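Local coordinates for conserved exported protein (Bacteroides fragilis, PDB 3CLW) that probably hydrolyses O-glycosidic bonds as an exported glycoside hydrolase of family 30, although its substrate is not known, at residues A46-K51 with I387-M392; S281-T286 with K318-T323; R330-G335 with Y465-D470; T395-S400 with K471-M476. All coordinates share one frame; numbering follows the deposited sequence.

Contact 1: A46-K51 with I387-M392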
loop_
_atom_site.group_PDB
_atom_site.type_symbol
_atom_site.label_atom_id
_atom_site.label_comp_id
_atom_site.label_asym_id
_atom_site.label_seq_id
_atom_site.Cartn_x
_atom_site.Cartn_y
_atom_site.Cartn_z
ATOM N N ALA A 46 11.077 11.507 6.562
ATOM C CA ALA A 46 9.946 11.380 7.478
ATOM C C ALA A 46 8.856 12.464 7.295
ATOM O O ALA A 46 7.648 12.159 7.355
ATOM C CB ALA A 46 10.430 11.349 8.914
ATOM N N ASP A 47 9.276 13.713 7.069
ATOM C CA ASP A 47 8.330 14.758 6.743
ATOM C C ASP A 47 7.563 14.469 5.427
ATOM O O ASP A 47 6.350 14.614 5.400
ATOM C CB ASP A 47 8.989 16.157 6.683
ATOM C CG ASP A 47 9.519 16.651 8.047
ATOM O OD1 ASP A 47 9.133 16.139 9.143
ATOM O OD2 ASP A 47 10.350 17.586 8.007
ATOM N N LEU A 48 8.265 14.096 4.353
ATOM C CA LEU A 48 7.613 13.796 3.045
ATOM C C LEU A 48 6.584 12.667 3.158
ATOM O O LEU A 48 5.597 12.654 2.438
ATOM C CB LEU A 48 8.644 13.446 1.949
ATOM C CG LEU A 48 9.544 14.614 1.439
ATOM C CD1 LEU A 48 10.858 14.103 0.837
ATOM C CD2 LEU A 48 8.811 15.520 0.467
ATOM N N LEU A 49 6.812 11.764 4.113
ATOM C CA LEU A 49 5.985 10.555 4.268
ATOM C C LEU A 49 4.760 10.789 5.146
ATOM O O LEU A 49 3.677 10.371 4.789
ATOM C CB LEU A 49 6.832 9.433 4.857
ATOM C CG LEU A 49 7.977 8.880 4.021
ATOM C CD1 LEU A 49 8.709 7.717 4.698
ATOM C CD2 LEU A 49 7.451 8.422 2.709
ATOM N N PHE A 50 4.946 11.495 6.271
ATOM C CA PHE A 50 4.002 11.454 7.394
ATOM C C PHE A 50 3.374 12.776 7.820
ATOM O O PHE A 50 2.288 12.766 8.404
ATOM C CB PHE A 50 4.676 10.840 8.627
ATOM C CG PHE A 50 5.281 9.507 8.370
ATOM C CD1 PHE A 50 4.495 8.454 7.842
ATOM C CD2 PHE A 50 6.634 9.282 8.641
ATOM C CE1 PHE A 50 5.056 7.210 7.580
ATOM C CE2 PHE A 50 7.213 8.031 8.400
ATOM C CZ PHE A 50 6.413 6.985 7.866
ATOM N N LYS A 51 4.055 13.890 7.549
ATOM C CA LYS A 51 3.719 15.144 8.213
ATOM C C LYS A 51 2.599 15.846 7.460
ATOM O O LYS A 51 2.744 16.186 6.301
ATOM C CB LYS A 51 4.967 16.042 8.348
ATOM C CG LYS A 51 4.782 17.252 9.258
ATOM C CD LYS A 51 6.097 17.975 9.438
ATOM C CE LYS A 51 6.000 19.135 10.411
ATOM N NZ LYS A 51 7.354 19.769 10.572
ATOM N N ILE A 387 17.922 12.830 -1.738
ATOM C CA ILE A 387 16.483 12.596 -1.816
ATOM C C ILE A 387 15.900 13.284 -3.074
ATOM O O ILE A 387 16.109 14.479 -3.298
ATOM C CB ILE A 387 15.810 13.127 -0.523
ATOM C CG1 ILE A 387 16.354 12.379 0.688
ATOM C CG2 ILE A 387 14.301 13.036 -0.593
ATOM C CD1 ILE A 387 16.396 13.228 1.926
ATOM N N SER A 388 15.189 12.519 -3.899
ATOM C CA SER A 388 14.498 13.096 -5.046
ATOM C C SER A 388 13.014 12.653 -5.027
ATOM O O SER A 388 12.731 11.466 -5.044
ATOM C CB SER A 388 15.233 12.625 -6.304
ATOM O OG SER A 388 14.593 13.036 -7.489
ATOM N N THR A 389 12.070 13.584 -4.963
ATOM C CA THR A 389 10.650 13.213 -5.028
ATOM C C THR A 389 10.242 12.894 -6.464
ATOM O O THR A 389 10.748 13.508 -7.397
ATOM C CB THR A 389 9.697 14.297 -4.438
ATOM O OG1 THR A 389 9.757 15.495 -5.230
ATOM C CG2 THR A 389 10.084 14.609 -3.007
ATOM N N THR A 390 9.381 11.890 -6.648
ATOM C CA THR A 390 8.889 11.597 -7.969
ATOM C C THR A 390 7.509 12.219 -8.100
ATOM O O THR A 390 6.932 12.686 -7.108
ATOM C CB THR A 390 8.826 10.074 -8.249
ATOM O OG1 THR A 390 7.804 9.491 -7.436
ATOM C CG2 THR A 390 10.161 9.397 -7.976
ATOM N N LYS A 391 6.974 12.266 -9.312
ATOM C CA LYS A 391 5.606 12.757 -9.482
ATOM C C LYS A 391 4.562 11.792 -8.858
ATOM O O LYS A 391 3.407 12.187 -8.606
ATOM C CB LYS A 391 5.307 13.018 -10.956
ATOM C CG LYS A 391 6.125 14.198 -11.540
ATOM C CD LYS A 391 5.611 15.525 -10.981
ATOM C CE LYS A 391 6.459 16.700 -11.457
ATOM N NZ LYS A 391 5.865 17.977 -10.946
ATOM N N MET A 392 4.989 10.543 -8.642
ATOM C CA MET A 392 4.204 9.514 -8.008
ATOM C C MET A 392 3.993 9.922 -6.571
ATOM O O MET A 392 2.926 9.693 -6.029
ATOM C CB MET A 392 4.879 8.134 -8.108
ATOM C CG MET A 392 4.726 7.452 -9.507
ATOM S SD MET A 392 5.732 6.014 -9.889
ATOM C CE MET A 392 7.363 6.796 -10.037
#

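Contact 2: S281-T286 with K318-T323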
loop_
_atom_site.group_PDB
_atom_site.type_symbol
_atom_site.label_atom_id
_atom_site.label_comp_id
_atom_site.label_asym_id
_atom_site.label_seq_id
_atom_site.Cartn_x
_atom_site.Cartn_y
_atom_site.Cartn_z
ATOM N N SER A 281 -1.999 -5.807 -13.406
ATOM C CA SER A 281 -3.396 -5.609 -13.724
ATOM C C SER A 281 -3.694 -4.129 -13.955
ATOM O O SER A 281 -4.854 -3.731 -14.026
ATOM C CB SER A 281 -4.306 -6.207 -12.627
ATOM O OG SER A 281 -4.173 -5.539 -11.364
ATOM N N ALA A 282 -2.642 -3.320 -14.060
ATOM C CA ALA A 282 -2.819 -1.857 -14.207
ATOM C C ALA A 282 -2.811 -1.383 -15.653
ATOM O O ALA A 282 -3.027 -0.202 -15.914
ATOM C CB ALA A 282 -1.786 -1.097 -13.394
ATOM N N TYR A 283 -2.578 -2.317 -16.575
ATOM C CA TYR A 283 -2.515 -2.072 -18.014
ATOM C C TYR A 283 -2.812 -3.383 -18.735
ATOM O O TYR A 283 -2.365 -4.437 -18.268
ATOM C CB TYR A 283 -1.113 -1.586 -18.383
ATOM C CG TYR A 283 -0.923 -1.224 -19.844
ATOM C CD1 TYR A 283 -1.161 0.070 -20.287
ATOM C CD2 TYR A 283 -0.506 -2.184 -20.778
ATOM C CE1 TYR A 283 -0.989 0.421 -21.598
ATOM C CE2 TYR A 283 -0.333 -1.844 -22.114
ATOM C CZ TYR A 283 -0.576 -0.531 -22.512
ATOM O OH TYR A 283 -0.406 -0.148 -23.833
ATOM N N PRO A 284 -3.567 -3.336 -19.864
ATOM C CA PRO A 284 -4.210 -2.146 -20.419
ATOM C C PRO A 284 -5.466 -1.768 -19.662
ATOM O O PRO A 284 -5.867 -2.481 -18.740
ATOM C CB PRO A 284 -4.539 -2.560 -21.866
ATOM C CG PRO A 284 -4.734 -4.017 -21.794
ATOM C CD PRO A 284 -3.793 -4.518 -20.723
ATOM N N ALA A 285 -6.074 -0.654 -20.055
ATOM C CA ALA A 285 -7.241 -0.109 -19.358
ATOM C C ALA A 285 -8.421 -1.073 -19.260
ATOM O O ALA A 285 -9.195 -1.018 -18.285
ATOM C CB ALA A 285 -7.690 1.224 -19.973
ATOM N N THR A 286 -8.586 -1.928 -20.268
ATOM C CA THR A 286 -9.689 -2.904 -20.219
ATOM C C THR A 286 -9.501 -3.852 -19.018
ATOM O O THR A 286 -10.425 -4.067 -18.223
ATOM C CB THR A 286 -9.901 -3.674 -21.557
ATOM O OG1 THR A 286 -8.728 -4.430 -21.884
ATOM C CG2 THR A 286 -10.161 -2.713 -22.671
ATOM N N LYS A 318 6.161 -3.008 -17.869
ATOM C CA LYS A 318 6.679 -2.246 -18.986
ATOM C C LYS A 318 5.571 -2.132 -20.015
ATOM O O LYS A 318 4.840 -3.086 -20.257
ATOM C CB LYS A 318 7.889 -2.952 -19.597
ATOM C CG LYS A 318 9.076 -3.097 -18.672
ATOM C CD LYS A 318 10.297 -3.488 -19.484
ATOM C CE LYS A 318 11.525 -3.706 -18.623
ATOM N NZ LYS A 318 12.473 -2.554 -18.702
ATOM N N ASN A 319 5.436 -0.940 -20.580
ATOM C CA ASN A 319 4.440 -0.636 -21.596
ATOM C C ASN A 319 4.707 0.755 -22.187
ATOM O O ASN A 319 5.461 1.547 -21.618
ATOM C CB ASN A 319 3.000 -0.781 -21.058
ATOM C CG ASN A 319 2.675 0.190 -19.914
ATOM O OD1 ASN A 319 2.778 1.418 -20.053
ATOM N ND2 ASN A 319 2.257 -0.366 -18.787
ATOM N N GLU A 320 4.079 1.040 -23.327
ATOM C CA GLU A 320 4.279 2.301 -24.052
ATOM C C GLU A 320 3.984 3.564 -23.248
ATOM O O GLU A 320 4.510 4.623 -23.563
ATOM C CB GLU A 320 3.437 2.324 -25.334
ATOM C CG GLU A 320 1.963 1.986 -25.107
ATOM C CD GLU A 320 1.040 2.512 -26.211
ATOM O OE1 GLU A 320 0.217 1.702 -26.700
ATOM O OE2 GLU A 320 1.131 3.713 -26.581
ATOM N N GLU A 321 3.124 3.469 -22.240
ATOM C CA GLU A 321 2.757 4.640 -21.444
ATOM C C GLU A 321 3.863 5.130 -20.498
ATOM O O GLU A 321 3.980 6.331 -20.249
ATOM C CB GLU A 321 1.478 4.376 -20.668
ATOM C CG GLU A 321 0.244 4.356 -21.526
ATOM C CD GLU A 321 -1.006 4.526 -20.704
ATOM O OE1 GLU A 321 -1.691 3.512 -20.459
ATOM O OE2 GLU A 321 -1.290 5.675 -20.280
ATOM N N ILE A 322 4.687 4.202 -20.016
ATOM C CA ILE A 322 5.615 4.475 -18.918
ATOM C C ILE A 322 7.062 4.054 -19.186
ATOM O O ILE A 322 7.954 4.369 -18.389
ATOM C CB ILE A 322 5.144 3.795 -17.582
ATOM C CG1 ILE A 322 4.960 2.277 -17.769
ATOM C CG2 ILE A 322 3.891 4.472 -17.027
ATOM C CD1 ILE A 322 4.923 1.492 -16.489
ATOM N N THR A 323 7.290 3.325 -20.281
ATOM C CA THR A 323 8.628 2.816 -20.620
ATOM C C THR A 323 9.339 3.692 -21.694
ATOM O O THR A 323 8.954 3.736 -22.866
ATOM C CB THR A 323 8.568 1.317 -20.947
ATOM O OG1 THR A 323 8.089 0.640 -19.781
ATOM C CG2 THR A 323 9.942 0.749 -21.298
#

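Contact 3: R330-G335 with Y465-D470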
loop_
_atom_site.group_PDB
_atom_site.type_symbol
_atom_site.label_atom_id
_atom_site.label_comp_id
_atom_site.label_asym_id
_atom_site.label_seq_id
_atom_site.Cartn_x
_atom_site.Cartn_y
_atom_site.Cartn_z
ATOM N N ARG A 330 8.364 11.565 -18.905
ATOM C CA ARG A 330 8.265 10.250 -18.292
ATOM C C ARG A 330 7.800 10.423 -16.833
ATOM O O ARG A 330 6.907 9.718 -16.362
ATOM C CB ARG A 330 9.584 9.493 -18.369
ATOM C CG ARG A 330 9.442 8.038 -17.922
ATOM C CD ARG A 330 10.464 7.765 -16.858
ATOM N NE ARG A 330 11.472 6.861 -17.331
ATOM C CZ ARG A 330 12.605 6.575 -16.703
ATOM N NH1 ARG A 330 13.432 5.711 -17.280
ATOM N NH2 ARG A 330 12.923 7.137 -15.528
ATOM N N SER A 331 8.374 11.406 -16.146
ATOM C CA SER A 331 8.092 11.612 -14.730
ATOM C C SER A 331 6.610 11.804 -14.397
ATOM O O SER A 331 6.077 11.103 -13.517
ATOM C CB SER A 331 8.944 12.743 -14.184
ATOM O OG SER A 331 10.259 12.258 -13.986
ATOM N N ILE A 332 5.953 12.734 -15.092
ATOM C CA ILE A 332 4.512 12.946 -14.933
ATOM C C ILE A 332 3.636 11.780 -15.487
ATOM O O ILE A 332 2.512 11.563 -15.033
ATOM C CB ILE A 332 4.074 14.338 -15.484
ATOM C CG1 ILE A 332 2.644 14.698 -15.091
ATOM C CG2 ILE A 332 4.233 14.425 -16.985
ATOM C CD1 ILE A 332 2.445 14.892 -13.586
ATOM N N ASN A 333 4.152 11.062 -16.485
ATOM C CA ASN A 333 3.472 9.895 -17.025
ATOM C C ASN A 333 3.344 8.809 -15.959
ATOM O O ASN A 333 2.295 8.163 -15.835
ATOM C CB ASN A 333 4.214 9.334 -18.228
ATOM C CG ASN A 333 4.069 10.187 -19.486
ATOM O OD1 ASN A 333 3.218 11.073 -19.603
ATOM N ND2 ASN A 333 4.921 9.900 -20.451
ATOM N N LEU A 334 4.425 8.617 -15.203
ATOM C CA LEU A 334 4.439 7.674 -14.095
ATOM C C LEU A 334 3.485 8.119 -12.995
ATOM O O LEU A 334 2.682 7.303 -12.508
ATOM C CB LEU A 334 5.842 7.510 -13.548
ATOM C CG LEU A 334 6.835 6.795 -14.467
ATOM C CD1 LEU A 334 8.257 7.008 -13.945
ATOM C CD2 LEU A 334 6.481 5.316 -14.545
ATOM N N GLY A 335 3.550 9.409 -12.632
ATOM C CA GLY A 335 2.632 9.965 -11.655
ATOM C C GLY A 335 1.149 9.783 -12.005
ATOM O O GLY A 335 0.342 9.412 -11.154
ATOM N N TYR A 465 -5.419 22.255 -5.496
ATOM C CA TYR A 465 -4.041 21.769 -5.385
ATOM C C TYR A 465 -3.746 20.929 -6.608
ATOM O O TYR A 465 -4.523 20.036 -6.949
ATOM C CB TYR A 465 -3.884 20.958 -4.113
ATOM C CG TYR A 465 -4.286 21.706 -2.872
ATOM C CD1 TYR A 465 -3.337 22.425 -2.123
ATOM C CD2 TYR A 465 -5.615 21.711 -2.429
ATOM C CE1 TYR A 465 -3.719 23.122 -0.955
ATOM C CE2 TYR A 465 -5.993 22.393 -1.268
ATOM C CZ TYR A 465 -5.050 23.106 -0.548
ATOM O OH TYR A 465 -5.421 23.786 0.606
ATOM N N LEU A 466 -2.626 21.209 -7.267
ATOM C CA LEU A 466 -2.382 20.757 -8.634
ATOM C C LEU A 466 -0.997 20.146 -8.841
ATOM O O LEU A 466 0.018 20.755 -8.453
ATOM C CB LEU A 466 -2.551 21.949 -9.576
ATOM C CG LEU A 466 -2.759 21.774 -11.073
ATOM C CD1 LEU A 466 -4.000 20.946 -11.322
ATOM C CD2 LEU A 466 -2.925 23.128 -11.728
ATOM N N THR A 467 -0.990 18.941 -9.435
ATOM C CA THR A 467 0.218 18.221 -9.845
ATOM C C THR A 467 0.264 18.064 -11.379
ATOM O O THR A 467 -0.644 17.520 -11.999
ATOM C CB THR A 467 0.312 16.819 -9.182
ATOM O OG1 THR A 467 0.266 16.956 -7.765
ATOM C CG2 THR A 467 1.622 16.114 -9.558
ATOM N N THR A 468 1.329 18.573 -11.980
ATOM C CA THR A 468 1.525 18.474 -13.409
ATOM C C THR A 468 2.990 18.139 -13.674
ATOM O O THR A 468 3.768 17.868 -12.737
ATOM C CB THR A 468 1.221 19.815 -14.119
ATOM O OG1 THR A 468 2.174 20.792 -13.689
ATOM C CG2 THR A 468 -0.170 20.294 -13.812
ATOM N N ILE A 469 3.363 18.163 -14.953
ATOM C CA ILE A 469 4.773 18.071 -15.347
ATOM C C ILE A 469 5.631 19.137 -14.648
ATOM O O ILE A 469 6.773 18.877 -14.346
ATOM C CB ILE A 469 4.962 18.090 -16.925
ATOM C CG1 ILE A 469 6.396 17.742 -17.299
ATOM C CG2 ILE A 469 4.584 19.431 -17.514
ATOM C CD1 ILE A 469 6.655 17.625 -18.793
ATOM N N ASP A 470 5.057 20.301 -14.361
ATOM C CA ASP A 470 5.757 21.422 -13.722
ATOM C C ASP A 470 5.517 21.601 -12.206
ATOM O O ASP A 470 6.256 22.329 -11.538
ATOM C CB ASP A 470 5.264 22.727 -14.368
ATOM C CG ASP A 470 5.696 22.880 -15.801
ATOM O OD1 ASP A 470 6.858 22.512 -16.147
ATOM O OD2 ASP A 470 4.854 23.359 -16.594
#

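Contact 4: T395-S400 with K471-M476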
loop_
_atom_site.group_PDB
_atom_site.type_symbol
_atom_site.label_atom_id
_atom_site.label_comp_id
_atom_site.label_asym_id
_atom_site.label_seq_id
_atom_site.Cartn_x
_atom_site.Cartn_y
_atom_site.Cartn_z
ATOM N N THR A 395 1.241 12.766 -6.883
ATOM C CA THR A 395 -0.085 12.322 -7.321
ATOM C C THR A 395 -0.751 11.457 -6.250
ATOM O O THR A 395 -1.976 11.510 -6.099
ATOM C CB THR A 395 -0.062 11.581 -8.669
ATOM O OG1 THR A 395 0.758 10.411 -8.571
ATOM C CG2 THR A 395 0.474 12.503 -9.775
ATOM N N THR A 396 0.047 10.692 -5.502
ATOM C CA THR A 396 -0.478 9.981 -4.316
ATOM C C THR A 396 -0.991 10.994 -3.299
ATOM O O THR A 396 -2.097 10.861 -2.773
ATOM C CB THR A 396 0.572 9.076 -3.638
ATOM O OG1 THR A 396 1.056 8.122 -4.579
ATOM C CG2 THR A 396 -0.031 8.322 -2.462
ATOM N N ALA A 397 -0.184 12.019 -3.057
ATOM C CA ALA A 397 -0.528 13.085 -2.111
ATOM C C ALA A 397 -1.841 13.796 -2.432
ATOM O O ALA A 397 -2.523 14.212 -1.522
ATOM C CB ALA A 397 0.652 14.104 -1.972
ATOM N N ASN A 398 -2.186 13.934 -3.717
ATOM C CA ASN A 398 -3.477 14.494 -4.131
ATOM C C ASN A 398 -4.582 13.764 -3.378
ATOM O O ASN A 398 -5.576 14.350 -2.962
ATOM C CB ASN A 398 -3.701 14.305 -5.651
ATOM C CG ASN A 398 -3.165 15.479 -6.483
ATOM O OD1 ASN A 398 -3.847 16.519 -6.669
ATOM N ND2 ASN A 398 -1.958 15.317 -6.997
ATOM N N TYR A 399 -4.391 12.460 -3.220
ATOM C CA TYR A 399 -5.309 11.638 -2.442
ATOM C C TYR A 399 -4.968 11.633 -0.955
ATOM O O TYR A 399 -5.761 12.121 -0.129
ATOM C CB TYR A 399 -5.305 10.214 -2.975
ATOM C CG TYR A 399 -5.927 10.067 -4.328
ATOM C CD1 TYR A 399 -7.316 9.947 -4.476
ATOM C CD2 TYR A 399 -5.130 10.016 -5.484
ATOM C CE1 TYR A 399 -7.905 9.789 -5.750
ATOM C CE2 TYR A 399 -5.712 9.854 -6.750
ATOM C CZ TYR A 399 -7.095 9.749 -6.860
ATOM O OH TYR A 399 -7.649 9.593 -8.106
ATOM N N SER A 400 -3.778 11.094 -0.630
ATOM C CA SER A 400 -3.412 10.805 0.748
ATOM C C SER A 400 -3.426 11.975 1.687
ATOM O O SER A 400 -3.820 11.815 2.843
ATOM C CB SER A 400 -2.076 10.025 0.845
ATOM O OG SER A 400 -0.939 10.791 0.450
ATOM N N LYS A 471 4.454 20.985 -11.677
ATOM C CA LYS A 471 3.957 21.302 -10.338
ATOM C C LYS A 471 3.897 20.076 -9.416
ATOM O O LYS A 471 3.363 19.025 -9.798
ATOM C CB LYS A 471 2.573 21.953 -10.459
ATOM C CG LYS A 471 2.587 23.378 -11.058
ATOM C CD LYS A 471 1.245 23.820 -11.685
ATOM C CE LYS A 471 1.262 25.327 -12.099
ATOM N NZ LYS A 471 2.484 25.751 -12.940
ATOM N N ASN A 472 4.463 20.203 -8.212
ATOM C CA ASN A 472 4.332 19.180 -7.178
ATOM C C ASN A 472 3.235 19.592 -6.201
ATOM O O ASN A 472 3.501 20.283 -5.233
ATOM C CB ASN A 472 5.639 18.991 -6.410
ATOM C CG ASN A 472 6.819 18.522 -7.308
ATOM O OD1 ASN A 472 6.640 17.919 -8.376
ATOM N ND2 ASN A 472 8.033 18.806 -6.847
ATOM N N LEU A 473 2.002 19.175 -6.458
ATOM C CA LEU A 473 0.870 19.495 -5.567
ATOM C C LEU A 473 0.928 20.941 -5.069
ATOM O O LEU A 473 1.056 21.221 -3.877
ATOM C CB LEU A 473 0.748 18.479 -4.418
ATOM C CG LEU A 473 -0.622 18.393 -3.725
ATOM C CD1 LEU A 473 -1.747 18.063 -4.716
ATOM C CD2 LEU A 473 -0.580 17.357 -2.632
ATOM N N ARG A 474 0.841 21.857 -6.020
ATOM C CA ARG A 474 0.961 23.289 -5.753
ATOM C C ARG A 474 -0.394 23.849 -5.419
ATOM O O ARG A 474 -1.372 23.565 -6.108
ATOM C CB ARG A 474 1.475 24.020 -6.990
ATOM C CG ARG A 474 2.898 23.750 -7.351
ATOM C CD ARG A 474 3.856 24.450 -6.415
ATOM N NE ARG A 474 4.267 23.529 -5.363
ATOM C CZ ARG A 474 5.197 23.797 -4.453
ATOM N NH1 ARG A 474 5.486 22.879 -3.538
ATOM N NH2 ARG A 474 5.848 24.975 -4.464
ATOM N N TYR A 475 -0.456 24.660 -4.376
ATOM C CA TYR A 475 -1.697 25.297 -4.013
ATOM C C TYR A 475 -2.035 26.405 -5.028
ATOM O O TYR A 475 -1.190 27.260 -5.328
ATOM C CB TYR A 475 -1.630 25.839 -2.583
ATOM C CG TYR A 475 -2.827 26.681 -2.188
ATOM C CD1 TYR A 475 -4.118 26.166 -2.282
ATOM C CD2 TYR A 475 -2.665 27.988 -1.720
ATOM C CE1 TYR A 475 -5.215 26.912 -1.923
ATOM C CE2 TYR A 475 -3.772 28.757 -1.356
ATOM C CZ TYR A 475 -5.046 28.212 -1.462
ATOM O OH TYR A 475 -6.172 28.941 -1.106
ATOM N N MET A 476 -3.267 26.380 -5.543
ATOM C CA MET A 476 -3.658 27.289 -6.613
ATOM C C MET A 476 -4.695 28.335 -6.197
ATOM O O MET A 476 -5.317 28.969 -7.055
ATOM C CB MET A 476 -4.138 26.502 -7.838
ATOM C CG MET A 476 -3.104 25.523 -8.420
ATOM S SD MET A 476 -1.546 26.189 -9.085
ATOM C CE MET A 476 -2.179 26.985 -10.563
#

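Contact 1: A46-K51 with I387-M392
Thr389, which packs its methyl on Leu48, also turns its hydroxyl to the indole of Trp394, whose NE1 donates to OG1. The next hydroxyl is gripped more heavily. Thr390 OG1 hydrogen-bonds to Val366 O and Pro367 O, which must share its one proton. It also caps the start of helix 391-400. There it accepts a weak, bent bond from Met392 N, 3.2 Å from Thr390 OG1, and another weak one from Leu393 N. This N-cap fixes the corner where strand 386-389 becomes a helix.

The crossing itself is made of methyl groups. Leu48 comes from the last turn of helix 39-50 and meets the strand with both branches. Leu48 CD2 rests 3.8 Å from Thr389 CG2, and the two side chains lie at about a right angle. Leu48 CD1 lies 3.9 Å from Ile387 CG2. It is also 4.0 Å from Thr389 CG2, so that methyl serves both branches. In Thr389 the methyl is anti to the carbonyl carbon and OG1 stands between N and C (chi1 65°). This rotation aims the methyl at Leu48 and the hydroxyl at Trp394.

Ile387 also packs on Ile368 of the neighbouring strand 368-371. Leu49 of the helix touches that same residue, so helix and sheet meet at more than one point. In the chain, helix 39-50 comes between strands 6-25 and 68-71 of a probable TIM barrel. No hydrogen bond crosses the contact, which buries only 102 Å². What joins the two elements is thus a modest apolar seam, while the polar bonds go to the strand-to-helix corner.

Contact 2: S281-T286 with K318-T323
Tyr283 carries this contact, with Asn319 and Glu321 as its main partners. The amide of Asn319 stacks on one face of the phenol ring, the two planes 18° apart. Its ND2 lies 3.5 Å from Tyr283 CG. Asn319 CB adds a CH-pi contact, 3.8 Å from the centroid of the Tyr283 ring and 15° off the normal. The opposite face is taken by Pro284 CB, over the ring centre. The peptide bond between Tyr283 and Pro284 is cis, which lets the proline fold back on the ring before it.

Glu321 works at the edge. Its OE1 lies in the ring plane, 3.4 Å from Tyr283 CE1. Arg340 forms a salt bridge to that oxygen, and Tyr445 OH bonds to OE2. Beyond the ring, Glu320 CG comes within 3.4 Å of Tyr283 OH.

Asn319 is steadied from its own loop. Its OD1 takes weak bonds from Glu321 N and Ile322 N. Its ND2 has a weak bond to Tyr337 OH on helix 328-347. The contact joins the entry to helix 285-300 with the loop after barrel strand 307-310. A polar loop thus holds a surface tyrosine by stacking and edge contacts, and the charge of Glu321 is probably offset by Arg340.

Contact 3: R330-G335 with Y465-D470
Ile332 reaches out of its helix and lays its tip on the peptide bond between Thr468 and Ile469. Ile332 CD1 sits almost squarely over the carbonyl carbon, 3.3 Å from Thr468 C. Ile332 CG1 follows, 3.5 Å from Ile469 N. The other branch meets a side chain: Ile332 CG2 packs 3.7 Å from Ile469 CB, with the two isoleucines at about a right angle. A looser contact joins Ile332 CD1 to Thr467 CG2 at 4.3 Å. CG1 of Ile332 points anti to the backbone N (chi1 -169°), which carries CD1 forward to the peptide face while CG2 stays beside Ile469. The backbones are close, with Ile332 CA 5.1 Å from Ile469 CA.

The turn that offers this peptide is held from within. Thr468 OG1 accepts from Asp470 N at 3.0 Å, an ST turn just after strand 461-467 ends. Thr468 O receives a hydrogen bond from Lys391 NZ, which binds the same peptide to the start of helix 391-400. On the helix side, Ser331 OG and Arg330 both hold Glu364.

Helix 328-347 connects barrel strands 307-310 and 353-356 in the chain, and these two strands pair in parallel. Strand 461-467 belongs to the beta domain beside the barrel, between strands 474-480 and 490-495. The contact sets this buried helix face against the turn leaving that strand, and helix 391-400 packs on both.

Contact 4: T395-S400 with K471-M476
The amide of Asn398 is the flat group that meets Leu473. One methyl of the leucine lies over a face of it: Leu473 CD1 is 3.4 Å from Asn398 CG and 3.3 Å from Asn398 OD1, and it stands about 3.1 Å above the amide plane. The two side chains run past each other in opposite directions. The second flat group belongs to the turn itself. The guanidinium of Arg474 has Asn472 O in its plane at one edge, and NE makes a weak bond to it. Farther along the strand, the ring of Tyr475 meets that of Tyr465, with planes at about 35°.

The other methyl of Leu473 goes to the neighbouring helix residue. Leu473 CD2 lies 3.5 Å from Ala397 CB, so the leucine straddles two consecutive residues of helix 391-400. Its CG is anti to the backbone N (chi1 -159°), which sends both methyls to the helix. The backbone of Leu473 has a positive phi of 41°. It forms a G1 beta bulge, in which Leu473 and Arg474 both face Leu466 on the adjacent strand. Pro60, Phe402 and Tyr465 also pack on the leucine.

Both polar atoms of the Asn398 amide are hydrogen-bonded; ND2 donates to Thr467 OG1 on strand 461-467. Asn472, just before the leucine, accepts through OD1 from Lys391 NZ at the start of the same helix. No hydrogen bond crosses between Leu473 and the helix. The chemistry implies a double use of the buried amide: its polar atoms are bonded, the nitrogen tying the helix to the beta domain, while its face packs as an apolar surface would.

Overall arrangement
Contacts 3 and 4 are buried, contact 1 is partly buried and contact 2 lies at the surface. Contacts 1, 3 and 4 cluster, with centres 9 to 14 Å apart. Contact 2 stands farther off, about 17 Å from contact 3 between centres, but touches it where Ile322 packs on Leu334. Contact 1 is made by the strand that leads into helix 391-400, contact 4 by the second half of that helix. Contacts 3 and 4 meet on adjacent strands. Lys391 links contacts 1, 3 and 4. Contact 1 is methyl on methyl; contacts 3 and 4 also set methyls on a peptide and an amide face. Contact 2 relies instead on a tyrosine among amide and carboxylate groups.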